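Local coordinates for protein transcriptional regulator, MerR family (PDB 3GP4) that probably binds promoter DNA through a MerR-type helix-turn-helix domain and regulates transcription as a dimer, at residues Asn113-Thr116 against His117-Ala121. Sequence-based numbering, arbitrary orientation.
With MED (D-methionine), chain F.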
loop_
_atom_site.group_PDB
_atom_site.type_symbol
_atom_site.label_atom_id
_atom_site.label_comp_id
_atom_site.label_asym_id
_atom_site.label_seq_id
_atom_site.Cartn_x
_atom_site.Cartn_y
_atom_site.Cartn_z
ATOM N N ASN A 113 -24.186 -1.498 -3.093
ATOM C CA ASN A 113 -25.114 -2.600 -3.298
ATOM C C ASN A 113 -25.750 -3.106 -1.987
ATOM O O ASN A 113 -26.983 -3.261 -1.928
ATOM C CB ASN A 113 -24.498 -3.742 -4.088
ATOM C CG ASN A 113 -25.521 -4.775 -4.471
ATOM O OD1 ASN A 113 -26.602 -4.433 -4.979
ATOM N ND2 ASN A 113 -25.223 -6.042 -4.193
ATOM N N TYR A 114 -24.949 -3.309 -0.934
ATOM C CA TYR A 114 -25.495 -3.705 0.377
ATOM C C TYR A 114 -26.482 -2.681 0.952
ATOM O O TYR A 114 -27.615 -3.038 1.293
ATOM C CB TYR A 114 -24.397 -3.959 1.415
ATOM C CG TYR A 114 -23.692 -5.295 1.313
ATOM C CD1 TYR A 114 -22.420 -5.389 0.768
ATOM C CD2 TYR A 114 -24.297 -6.480 1.779
ATOM C CE1 TYR A 114 -21.765 -6.629 0.665
ATOM C CE2 TYR A 114 -23.649 -7.719 1.674
ATOM C CZ TYR A 114 -22.378 -7.783 1.122
ATOM O OH TYR A 114 -21.746 -8.989 1.015
ATOM N N ASP A 115 -26.051 -1.421 1.059
ATOM C CA ASP A 115 -26.849 -0.370 1.700
ATOM C C ASP A 115 -28.052 0.075 0.863
ATOM O O ASP A 115 -29.040 0.545 1.431
ATOM C CB ASP A 115 -26.005 0.885 1.975
ATOM C CG ASP A 115 -25.022 0.718 3.126
ATOM O OD1 ASP A 115 -25.085 -0.255 3.898
ATOM O OD2 ASP A 115 -24.169 1.599 3.268
ATOM N N THR A 116 -27.958 -0.030 -0.460
ATOM C CA THR A 116 -28.996 0.519 -1.368
ATOM C C THR A 116 -30.029 -0.526 -1.778
ATOM O O THR A 116 -31.174 -0.190 -2.063
ATOM C CB THR A 116 -28.408 1.112 -2.689
ATOM O OG1 THR A 116 -27.708 2.324 -2.395
ATOM C CG2 THR A 116 -29.529 1.454 -3.669
ATOM N N HIS A 117 -29.602 -1.779 -1.835
ATOM C CA HIS A 117 -30.371 -2.808 -2.503
ATOM C C HIS A 117 -30.647 -3.937 -1.550
ATOM O O HIS A 117 -31.781 -4.127 -1.152
ATOM C CB HIS A 117 -29.677 -3.297 -3.781
ATOM C CG HIS A 117 -29.567 -2.244 -4.847
ATOM N ND1 HIS A 117 -30.629 -1.874 -5.643
ATOM C CD2 HIS A 117 -28.524 -1.471 -5.230
ATOM C CE1 HIS A 117 -30.246 -0.915 -6.468
ATOM N NE2 HIS A 117 -28.970 -0.653 -6.237
ATOM N N LEU A 118 -29.594 -4.635 -1.139
ATOM C CA LEU A 118 -29.722 -5.877 -0.379
ATOM C C LEU A 118 -30.304 -5.744 1.043
ATOM O O LEU A 118 -31.218 -6.505 1.407
ATOM C CB LEU A 118 -28.379 -6.638 -0.369
ATOM C CG LEU A 118 -27.643 -6.965 -1.691
ATOM C CD1 LEU A 118 -26.366 -7.776 -1.442
ATOM C CD2 LEU A 118 -28.490 -7.670 -2.772
ATOM N N ILE A 119 -29.814 -4.793 1.837
ATOM C CA ILE A 119 -30.323 -4.583 3.183
ATOM C C ILE A 119 -31.752 -3.984 3.183
ATOM O O ILE A 119 -32.648 -4.549 3.841
ATOM C CB ILE A 119 -29.312 -3.795 4.107
ATOM C CG1 ILE A 119 -28.048 -4.630 4.356
ATOM C CG2 ILE A 119 -29.943 -3.444 5.427
ATOM C CD1 ILE A 119 -26.848 -3.792 4.823
ATOM N N PRO A 120 -31.992 -2.881 2.435
ATOM C CA PRO A 120 -33.392 -2.411 2.447
ATOM C C PRO A 120 -34.366 -3.464 1.902
ATOM O O PRO A 120 -35.503 -3.564 2.397
ATOM C CB PRO A 120 -33.357 -1.162 1.538
ATOM C CG PRO A 120 -31.920 -0.772 1.522
ATOM C CD PRO A 120 -31.182 -2.061 1.521
ATOM N N ALA A 121 -33.936 -4.258 0.918
ATOM C CA ALA A 121 -34.753 -5.384 0.463
ATOM C C ALA A 121 -35.119 -6.335 1.628
ATOM O O ALA A 121 -36.278 -6.723 1.786
ATOM C CB ALA A 121 -34.063 -6.146 -0.668
HETATM N N MED F . -20.737 -10.766 -1.789
HETATM C CA MED F . -20.728 -10.066 -3.065
HETATM C C MED F . -21.669 -8.871 -3.033
HETATM O O MED F . -22.729 -8.980 -2.363
HETATM C CB MED F . -19.275 -9.758 -3.438
HETATM C CG MED F . -18.877 -10.548 -4.694
HETATM S SD MED F . -17.138 -10.887 -4.719
HETATM C CE MED F . -16.829 -12.214 -5.837
HETATM O OXT MED F . -21.407 -7.823 -3.681
HETATM O O HOH W 1 -32.998 -1.594 -4.175
#
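A pi-type widening whose i+5 bonds end immediately before P120 marks the long helix 79-130 where N113-T116 runs into H117-A121. The evidence is the hydrogen-bond pattern: L118 N donates to N113 O at 3.1 Å, nearly straight (169°) and in the carbonyl plane, and I119 N reaches Y114 O at 2.9 Å, so both bonds join residue i to i+5, one longer than an alpha turn. N113 O also accepts the i+4 bond from H117 N, more bent (136°) and tilted from that plane. P120 has no N-H to give; its CG instead lies 3.2 Å from D115 O, and the helix kinks there. On the flank, T116 CG2 sits over one face of the H117 imidazole, 3.5 Å from the centroid, a CH-pi contact; with OG1 anti to the carbonyl carbon (chi1 -71°), CG2 stands beside that carbon, facing the next residue's ring. A water donates to T116 O and accepts a weak bond from H117 ND1. The N113 amide meets two residues: OD1 approaches H117 CD2, while ND2 lies 3.4 Å from L118 CD1. That same methyl packs obliquely against the Y114 ring (Y114 CD2 to L118 CD1, 4.0 Å) and is 3.9 Å from O of D-methionine, whose pocket includes Y114, L118 and K110. Y114 OH hydrogen-bonds Y68 OH and R82 NH1 of the second subunit, placing the widened turn at the dimer interface beside that subunit's helices 62-74 and 79-130.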